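PDB 4PYS: beta-N-acetylhexosaminidase, which probably hydrolyses terminal beta-linked N-acetylhexosamine residues from glycans, as a glycoside hydrolase of family 20. Local coordinates for residues Ile124-Arg129 with Gln460-Gly465; Gly140-Lys145 with Gly440-Met445. All coordinates share one frame; numbering follows the deposited sequence.

How the interactions relate
Both interactions pair chain next to the first strand of the catalytic barrel, 132-138, with chain that follows the last, 428-435. Interaction 1 joins the chain leading into strand 132-138 to the end of helix 453-462, where the preceding beta domain meets the barrel. Interaction 2 joins the loop leaving strand 132-138 to the one leaving strand 428-435, on the side where barrels of this kind carry their active sites. Their centres lie 32 Å apart, on opposite sides of the chain's centre, and their nearest atoms stay about 18 Å apart. Neither contact includes a ligand of the zinc ion, which is held by Cys242, Cys260, Cys301 and Cys304.

Interaction 1: residues Ile124-Arg129 with Gln460-Gly465; sequences ITDFPR and QMWHSG
The indole of Trp462 carries Pro128 and the backbone of Phe127 over one face, while the carboxylate of Asp126 sits at its edge. This is where the beta domain that precedes the TIM-barrel catalytic domain in family 20 enzymes runs into the barrel: strand 117-126 gives way to an extended linker, which crosses the C-terminal end of helix 453-462. The proline makes a CH-pi contact, with CB 3.9 Å from the centroid of the Trp462 six-membered ring, and its CD rests over the same ring near CH2. At the edge, Trp462 NE1 donates to Asp126 OD1 at 2.9 Å, close to the indole plane but 34° out of the carboxylate plane, on the syn side. The carboxylate is turned 71° against the ring, and Gly16 N also bonds to OD1, which fixes the acid within its own domain as it receives the indole N-H. Tyr101 meets the indole edge-to-face.

Beyond the proline, Arg129 N donates to Trp462 O over 2.9 Å, using a carbonyl at the end of the helix. Two waters fill in beside this junction; one of them joins Phe127 O to Ser464 OG, at 2.8 Å from each. The arginine chain leaves with CG anti to the backbone nitrogen (chi1 -172°) and bends at chi3, which brings the guanidinium edge to the last helical turn. His463 O lies at that edge, near the guanidinium plane. Gln460 O, also at the edge, is gripped side-on by two nitrogens, with Arg129 NE at 2.8 Å and Arg129 NH1 at 2.9 Å.

Interaction 2: residues Gly140-Lys145 with Gly440-Met445; sequences GRQYQK and GVTESM
Glu443 reaches across to the backbone of Lys145 and makes the tight part of a contact between two loops of the TIM-barrel catalytic domain. One follows the first barrel strand, 132-138, and the other follows the last, 428-435; the two run nearly the same way, 17° apart where they touch. Glu443 OE2 accepts a hydrogen bond from Lys145 N at 2.8 Å, nearly straight (166°) and approaching from above the carboxylate plane. Because Lys145 is the N-cap residue of helix 146-158, the acid lies beside the start of that helix, and the helix dipole would probably help to stabilise its charge. Thr148, in the first turn, holds the other oxygen, OE1, through its hydroxyl. CG of Glu443 lies against the methylenes of Gln144, with the two CG atoms 4.0 Å apart.

Lys145 is exposed, and its grip slackens outward. Its CG sits between the backbone nitrogen and the carbonyl carbon (chi1 39°), which sends the chain across the carboxylate at about a right angle, bending only at its last torsion. CG comes to 3.2 Å from Glu443 OE2, while the salt bridge from NZ is long, 4.0 Å to Glu443 OE1.

Toward the other end the loops meet partly through water and partly through Gln142, whose CG packs on Val441 O at 3.3 Å. One water joins Gln144 NE2 to Val441 O; the amide of Gln144 is also held by Ser139 and Asp138. Back at the glutamate, a second water donates to both Tyr143 O, at 2.7 Å, and Glu443 OE2, at 2.8 Å.

Interaction 1: residues Ile124-Arg129 with Gln460-Gly465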
ATOM      1  N   ILE A 124       7.559 -20.643  16.063  1.00 22.69           N
ATOM      2  CA  ILE A 124       6.773 -19.448  15.796  1.00 20.51           C
ATOM      3  C   ILE A 124       5.589 -19.864  14.939  1.00 24.52           C
ATOM      4  O   ILE A 124       5.768 -20.548  13.929  1.00 23.90           O
ATOM      5  CB  ILE A 124       7.607 -18.432  15.007  1.00 21.05           C
ATOM      6  CG1 ILE A 124       8.819 -17.986  15.827  1.00 22.92           C
ATOM      7  CG2 ILE A 124       6.762 -17.222  14.628  1.00 21.35           C
ATOM      8  CD1 ILE A 124       9.863 -17.246  14.994  1.00 24.85           C
ATOM      9  N   THR A 125       4.385 -19.481  15.360  1.00 22.82           N
ATOM     10  CA  THR A 125       3.176 -19.737  14.586  1.00 22.17           C
ATOM     11  C   THR A 125       2.509 -18.395  14.393  1.00 20.78           C
ATOM     12  O   THR A 125       2.292 -17.664  15.374  1.00 20.98           O
ATOM     13  CB  THR A 125       2.213 -20.669  15.342  1.00 28.51           C
ATOM     14  OG1 THR A 125       2.930 -21.832  15.785  1.00 28.68           O
ATOM     15  CG2 THR A 125       1.078 -21.098  14.428  1.00 27.80           C
ATOM     16  N   ASP A 126       2.181 -18.046  13.152  1.00 20.21           N
ATOM     17  CA  ASP A 126       1.891 -16.637  12.879  1.00 19.02           C
ATOM     18  C   ASP A 126       0.966 -16.489  11.660  1.00 21.77           C
ATOM     19  O   ASP A 126       1.031 -17.275  10.711  1.00 23.02           O
ATOM     20  CB  ASP A 126       3.225 -15.906  12.649  1.00 17.24           C
ATOM     21  CG  ASP A 126       3.121 -14.409  12.811  1.00 18.65           C
ATOM     22  OD1 ASP A 126       2.135 -13.934  13.433  1.00 18.95           O
ATOM     23  OD2 ASP A 126       4.061 -13.712  12.342  1.00 19.37           O
ATOM     24  N   PHE A 127       0.076 -15.502  11.717  1.00 19.26           N
ATOM     25  CA  PHE A 127      -0.851 -15.213  10.631  1.00 17.73           C
ATOM     26  C   PHE A 127      -1.468 -13.829  10.866  1.00 18.61           C
ATOM     27  O   PHE A 127      -1.541 -13.372  12.025  1.00 18.82           O
ATOM     28  CB  PHE A 127      -1.949 -16.291  10.544  1.00 19.32           C
ATOM     29  CG  PHE A 127      -2.530 -16.674  11.870  1.00 25.83           C
ATOM     30  CD1 PHE A 127      -3.561 -15.928  12.434  1.00 24.94           C
ATOM     31  CD2 PHE A 127      -2.046 -17.779  12.554  1.00 28.68           C
ATOM     32  CE1 PHE A 127      -4.105 -16.288  13.662  1.00 33.06           C
ATOM     33  CE2 PHE A 127      -2.578 -18.147  13.785  1.00 32.47           C
ATOM     34  CZ  PHE A 127      -3.605 -17.398  14.336  1.00 32.31           C
ATOM     35  N   PRO A 128      -1.927 -13.165   9.786  1.00 19.34           N
ATOM     36  CA  PRO A 128      -2.362 -11.762   9.912  1.00 17.40           C
ATOM     37  C   PRO A 128      -3.738 -11.573  10.507  1.00 19.79           C
ATOM     38  O   PRO A 128      -4.662 -12.376  10.270  1.00 18.92           O
ATOM     39  CB  PRO A 128      -2.361 -11.263   8.456  1.00 16.65           C
ATOM     40  CG  PRO A 128      -2.658 -12.516   7.648  1.00 18.25           C
ATOM     41  CD  PRO A 128      -1.876 -13.596   8.370  1.00 19.36           C
ATOM     42  N   ARG A 129      -3.876 -10.497  11.272  1.00 17.58           N
ATOM     43  CA  ARG A 129      -5.150 -10.150  11.865  1.00 17.25           C
ATOM     44  C   ARG A 129      -6.183  -9.784  10.814  1.00 17.70           C
ATOM     45  O   ARG A 129      -7.355 -10.205  10.922  1.00 19.35           O
ATOM     46  CB  ARG A 129      -4.994  -8.998  12.870  1.00 16.25           C
ATOM     47  CG  ARG A 129      -6.265  -8.730  13.641  1.00 19.74           C
ATOM     48  CD  ARG A 129      -6.124  -7.523  14.575  1.00 20.25           C
ATOM     49  NE  ARG A 129      -5.911  -6.283  13.829  1.00 18.77           N
ATOM     50  CZ  ARG A 129      -6.893  -5.550  13.319  1.00 20.33           C
ATOM     51  NH1 ARG A 129      -6.614  -4.436  12.664  1.00 18.66           N
ATOM     52  NH2 ARG A 129      -8.159  -5.938  13.459  1.00 19.17           N
ATOM     53  N   GLN A 460      -0.721  -2.985  14.076  1.00 15.36           N
ATOM     54  CA  GLN A 460      -2.186  -3.029  14.120  1.00 16.60           C
ATOM     55  C   GLN A 460      -2.755  -3.882  12.991  1.00 17.50           C
ATOM     56  O   GLN A 460      -3.762  -4.574  13.172  1.00 20.20           O
ATOM     57  CB  GLN A 460      -2.726  -1.594  14.052  1.00 18.61           C
ATOM     58  CG  GLN A 460      -2.519  -0.855  15.391  1.00 15.46           C
ATOM     59  CD  GLN A 460      -2.826   0.622  15.314  1.00 20.96           C
ATOM     60  OE1 GLN A 460      -2.987   1.185  14.236  1.00 18.70           O
ATOM     61  NE2 GLN A 460      -2.896   1.263  16.471  1.00 18.33           N
HETATM   62  N   MSE A 461      -2.095  -3.851  11.836  1.00 15.49           N
HETATM   63  CA  MSE A 461      -2.554  -4.654  10.696  1.00 15.80           C
HETATM   64  C   MSE A 461      -2.312  -6.136  10.906  1.00 18.51           C
HETATM   65  O   MSE A 461      -3.155  -6.967  10.570  1.00 17.17           O
HETATM   66  CB  MSE A 461      -1.799  -4.233   9.441  1.00 15.17           C
HETATM   67  CG  MSE A 461      -2.182  -2.847   8.905  1.00 17.23           C
HETATM   68 SE   MSE A 461      -0.905  -2.340   7.545  0.73 19.81          SE
HETATM   69  CE  MSE A 461      -1.491  -0.481   7.294  1.00 18.65           C
ATOM     70  N   TRP A 462      -1.135  -6.479  11.417  1.00 17.27           N
ATOM     71  CA  TRP A 462      -0.738  -7.893  11.455  1.00 16.01           C
ATOM     72  C   TRP A 462      -1.008  -8.607  12.783  1.00 16.99           C
ATOM     73  O   TRP A 462      -1.592  -9.699  12.816  1.00 18.61           O
ATOM     74  CB  TRP A 462       0.759  -8.036  11.085  1.00 16.54           C
ATOM     75  CG  TRP A 462       1.189  -9.480  11.175  1.00 17.56           C
ATOM     76  CD1 TRP A 462       1.565 -10.163  12.307  1.00 19.02           C
ATOM     77  CD2 TRP A 462       1.257 -10.414  10.101  1.00 16.36           C
ATOM     78  NE1 TRP A 462       1.852 -11.476  11.990  1.00 18.18           N
ATOM     79  CE2 TRP A 462       1.678 -11.650  10.635  1.00 18.96           C
ATOM     80  CE3 TRP A 462       1.010 -10.326   8.723  1.00 16.78           C
ATOM     81  CZ2 TRP A 462       1.854 -12.794   9.847  1.00 20.66           C
ATOM     82  CZ3 TRP A 462       1.191 -11.459   7.937  1.00 15.79           C
ATOM     83  CH2 TRP A 462       1.606 -12.681   8.498  1.00 19.11           C
ATOM     84  N   HIS A 463      -0.557  -8.008  13.879  1.00 17.32           N
ATOM     85  CA  HIS A 463      -0.581  -8.684  15.182  1.00 15.99           C
ATOM     86  C   HIS A 463      -2.015  -8.949  15.645  1.00 18.91           C
ATOM     87  O   HIS A 463      -2.899  -8.108  15.464  1.00 20.67           O
ATOM     88  CB  HIS A 463       0.168  -7.819  16.210  1.00 16.29           C
ATOM     89  CG  HIS A 463       0.179  -8.388  17.602  1.00 20.56           C
ATOM     90  ND1 HIS A 463      -0.185  -7.642  18.702  1.00 22.85           N
ATOM     91  CD2 HIS A 463       0.518  -9.612  18.073  1.00 22.17           C
ATOM     92  CE1 HIS A 463      -0.076  -8.382  19.794  1.00 24.13           C
ATOM     93  NE2 HIS A 463       0.348  -9.583  19.441  1.00 22.82           N
ATOM     94  N   SER A 464      -2.238 -10.125  16.214  1.00 20.95           N
ATOM     95  CA  SER A 464      -3.517 -10.494  16.818  0.54 23.92           C
ATOM     96  C   SER A 464      -3.917  -9.451  17.866  1.00 26.30           C
ATOM     97  O   SER A 464      -3.054  -8.781  18.445  1.00 25.08           O
ATOM     98  CB  SER A 464      -3.412 -11.874  17.479  0.54 26.25           C
ATOM     99  OG  SER A 464      -2.846 -12.849  16.602  0.54 24.13           O
ATOM    100  N   GLY A 465      -5.215  -9.326  18.127  1.00 23.45           N
ATOM    101  CA  GLY A 465      -5.686  -8.370  19.119  1.00 29.61           C
ATOM    102  C   GLY A 465      -5.471  -8.864  20.541  1.00 26.46           C
ATOM    103  O   GLY A 465      -6.442  -9.082  21.272  1.00 26.76           O
TER
HETATM  104  O   HOH W   1      -0.100 -12.128  14.599  1.00 32.89           O
HETATM  105  O   HOH W   2      -3.419 -12.415  13.872  1.00 27.97           O

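Interaction 2: residues Gly140-Lys145 with Gly440-Met445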
ATOM      1  N   GLY A 140       2.075  10.931  -7.728  1.00 25.06           N
ATOM      2  CA  GLY A 140       1.455  11.877  -8.646  1.00 25.90           C
ATOM      3  C   GLY A 140       2.068  13.263  -8.481  1.00 26.40           C
ATOM      4  O   GLY A 140       2.531  13.881  -9.447  1.00 27.19           O
ATOM      5  N   ARG A 141       2.088  13.753  -7.244  1.00 25.89           N
ATOM      6  CA  ARG A 141       2.615  15.099  -6.977  1.00 26.98           C
ATOM      7  C   ARG A 141       4.131  15.167  -7.088  1.00 28.15           C
ATOM      8  O   ARG A 141       4.705  16.229  -7.381  1.00 30.28           O
ATOM      9  CB  ARG A 141       2.222  15.540  -5.569  1.00 32.01           C
ATOM     10  CG  ARG A 141       0.730  15.694  -5.381  1.00 32.74           C
ATOM     11  CD  ARG A 141       0.393  16.326  -4.043  1.00 34.69           C
ATOM     12  NE  ARG A 141      -1.019  16.691  -3.980  1.00 31.45           N
ATOM     13  CZ  ARG A 141      -2.003  15.821  -3.780  1.00 37.87           C
ATOM     14  NH1 ARG A 141      -3.262  16.240  -3.741  1.00 34.75           N
ATOM     15  NH2 ARG A 141      -1.730  14.529  -3.628  1.00 30.60           N
ATOM     16  N   GLN A 142       4.771  14.038  -6.820  1.00 27.01           N
ATOM     17  CA  GLN A 142       6.223  13.935  -6.854  1.00 28.71           C
ATOM     18  C   GLN A 142       6.595  12.682  -7.631  1.00 29.08           C
ATOM     19  O   GLN A 142       5.882  11.687  -7.586  1.00 33.07           O
ATOM     20  CB  GLN A 142       6.779  13.826  -5.430  1.00 25.72           C
ATOM     21  CG  GLN A 142       6.669  15.115  -4.608  1.00 26.25           C
ATOM     22  CD  GLN A 142       7.526  16.235  -5.155  1.00 26.25           C
ATOM     23  OE1 GLN A 142       8.626  15.995  -5.663  1.00 30.01           O
ATOM     24  NE2 GLN A 142       7.033  17.469  -5.063  1.00 25.39           N
ATOM     25  N   TYR A 143       7.703  12.736  -8.359  1.00 23.95           N
ATOM     26  CA  TYR A 143       8.247  11.544  -9.003  1.00 22.83           C
ATOM     27  C   TYR A 143       9.334  10.948  -8.118  1.00 26.32           C
ATOM     28  O   TYR A 143      10.228  11.670  -7.671  1.00 27.27           O
ATOM     29  CB  TYR A 143       8.821  11.913 -10.390  1.00 27.17           C
ATOM     30  CG  TYR A 143       9.648  10.810 -11.017  1.00 30.36           C
ATOM     31  CD1 TYR A 143       9.041   9.742 -11.683  1.00 31.00           C
ATOM     32  CD2 TYR A 143      11.035  10.829 -10.932  1.00 31.93           C
ATOM     33  CE1 TYR A 143       9.805   8.724 -12.247  1.00 30.59           C
ATOM     34  CE2 TYR A 143      11.801   9.826 -11.486  1.00 32.60           C
ATOM     35  CZ  TYR A 143      11.185   8.776 -12.141  1.00 35.92           C
ATOM     36  OH  TYR A 143      11.966   7.777 -12.687  1.00 36.76           O
ATOM     37  N   GLN A 144       9.239   9.649  -7.836  1.00 25.91           N
ATOM     38  CA  GLN A 144      10.327   8.940  -7.169  1.00 25.89           C
ATOM     39  C   GLN A 144      10.963   7.976  -8.153  1.00 23.62           C
ATOM     40  O   GLN A 144      10.252   7.310  -8.922  1.00 27.65           O
ATOM     41  CB  GLN A 144       9.810   8.165  -5.954  1.00 24.69           C
ATOM     42  CG  GLN A 144       9.119   9.038  -4.912  1.00 21.60           C
ATOM     43  CD  GLN A 144       7.648   9.185  -5.179  1.00 26.87           C
ATOM     44  OE1 GLN A 144       7.074   8.424  -5.960  1.00 27.31           O
ATOM     45  NE2 GLN A 144       7.016  10.148  -4.518  1.00 24.47           N
ATOM     46  N   LYS A 145      12.289   7.865  -8.125  1.00 24.12           N
ATOM     47  CA  LYS A 145      12.945   6.935  -9.044  1.00 28.26           C
ATOM     48  C   LYS A 145      12.552   5.491  -8.780  1.00 29.18           C
ATOM     49  O   LYS A 145      12.059   5.154  -7.700  1.00 24.94           O
ATOM     50  CB  LYS A 145      14.465   7.112  -9.089  1.00 38.56           C
ATOM     51  CG  LYS A 145      15.153   7.396  -7.788  1.00 48.21           C
ATOM     52  CD  LYS A 145      16.506   8.035  -8.096  1.00 54.99           C
ATOM     53  CE  LYS A 145      17.200   8.536  -6.844  1.00 61.14           C
ATOM     54  NZ  LYS A 145      17.888   7.445  -6.104  1.00 64.57           N
ATOM     55  N   GLY A 440       5.753  19.458  -1.570  1.00 32.23           N
ATOM     56  CA  GLY A 440       7.115  19.244  -2.036  1.00 35.89           C
ATOM     57  C   GLY A 440       7.941  18.267  -1.217  1.00 32.82           C
ATOM     58  O   GLY A 440       9.116  18.523  -0.951  1.00 32.80           O
ATOM     59  N   VAL A 441       7.335  17.151  -0.822  1.00 28.86           N
ATOM     60  CA  VAL A 441       8.063  16.092  -0.128  1.00 29.12           C
ATOM     61  C   VAL A 441       8.893  15.289  -1.131  1.00 25.71           C
ATOM     62  O   VAL A 441       8.368  14.448  -1.858  1.00 30.75           O
ATOM     63  CB  VAL A 441       7.105  15.161   0.640  1.00 26.02           C
ATOM     64  CG1 VAL A 441       7.873  13.995   1.291  1.00 26.36           C
ATOM     65  CG2 VAL A 441       6.340  15.956   1.696  1.00 26.53           C
ATOM     66  N   THR A 442      10.191  15.569  -1.175  1.00 27.20           N
ATOM     67  CA  THR A 442      11.100  14.901  -2.092  1.00 25.55           C
ATOM     68  C   THR A 442      11.529  13.575  -1.474  1.00 29.27           C
ATOM     69  O   THR A 442      11.168  13.277  -0.337  1.00 26.22           O
ATOM     70  CB  THR A 442      12.340  15.757  -2.342  1.00 28.76           C
ATOM     71  OG1 THR A 442      12.978  16.012  -1.086  1.00 31.26           O
ATOM     72  CG2 THR A 442      11.961  17.085  -2.987  1.00 32.48           C
ATOM     73  N   GLU A 443      12.295  12.780  -2.213  1.00 26.65           N
ATOM     74  CA  GLU A 443      12.643  11.429  -1.750  1.00 33.25           C
ATOM     75  C   GLU A 443      13.386  11.433  -0.409  1.00 25.43           C
ATOM     76  O   GLU A 443      13.168  10.553   0.436  1.00 27.32           O
ATOM     77  CB  GLU A 443      13.506  10.712  -2.792  1.00 35.63           C
ATOM     78  CG  GLU A 443      12.789  10.404  -4.104  1.00 37.35           C
ATOM     79  CD  GLU A 443      13.619   9.532  -5.024  1.00 39.03           C
ATOM     80  OE1 GLU A 443      14.465   8.767  -4.517  1.00 37.25           O
ATOM     81  OE2 GLU A 443      13.420   9.608  -6.251  1.00 38.18           O
ATOM     82  N   SER A 444      14.277  12.405  -0.233  1.00 28.89           N
ATOM     83  CA  SER A 444      15.098  12.483   0.985  1.00 34.16           C
ATOM     84  C   SER A 444      14.278  12.827   2.230  1.00 35.73           C
ATOM     85  O   SER A 444      14.789  12.774   3.360  1.00 28.21           O
ATOM     86  CB  SER A 444      16.198  13.521   0.810  1.00 33.37           C
ATOM     87  OG  SER A 444      15.641  14.817   0.658  1.00 36.69           O
HETATM   88  N   MSE A 445      13.013  13.187   2.016  1.00 27.82           N
HETATM   89  CA  MSE A 445      12.127  13.636   3.099  1.00 24.28           C
HETATM   90  C   MSE A 445      11.130  12.574   3.516  1.00 23.67           C
HETATM   91  O   MSE A 445      10.372  12.751   4.481  1.00 23.34           O
HETATM   92  CB  MSE A 445      11.387  14.910   2.674  1.00 25.26           C
HETATM   93  CG  MSE A 445      12.283  16.108   2.556  1.00 27.59           C
HETATM   94 SE   MSE A 445      11.418  17.579   1.617  0.67 33.74          SE
HETATM   95  CE  MSE A 445       9.887  17.762   2.716  1.00 28.88           C
TER
HETATM   96  O   HOH W   3      12.902  11.885  -7.803  1.00 30.59           O
HETATM   97  O   HOH W   4       8.940  12.076  -3.092  1.00 26.50           O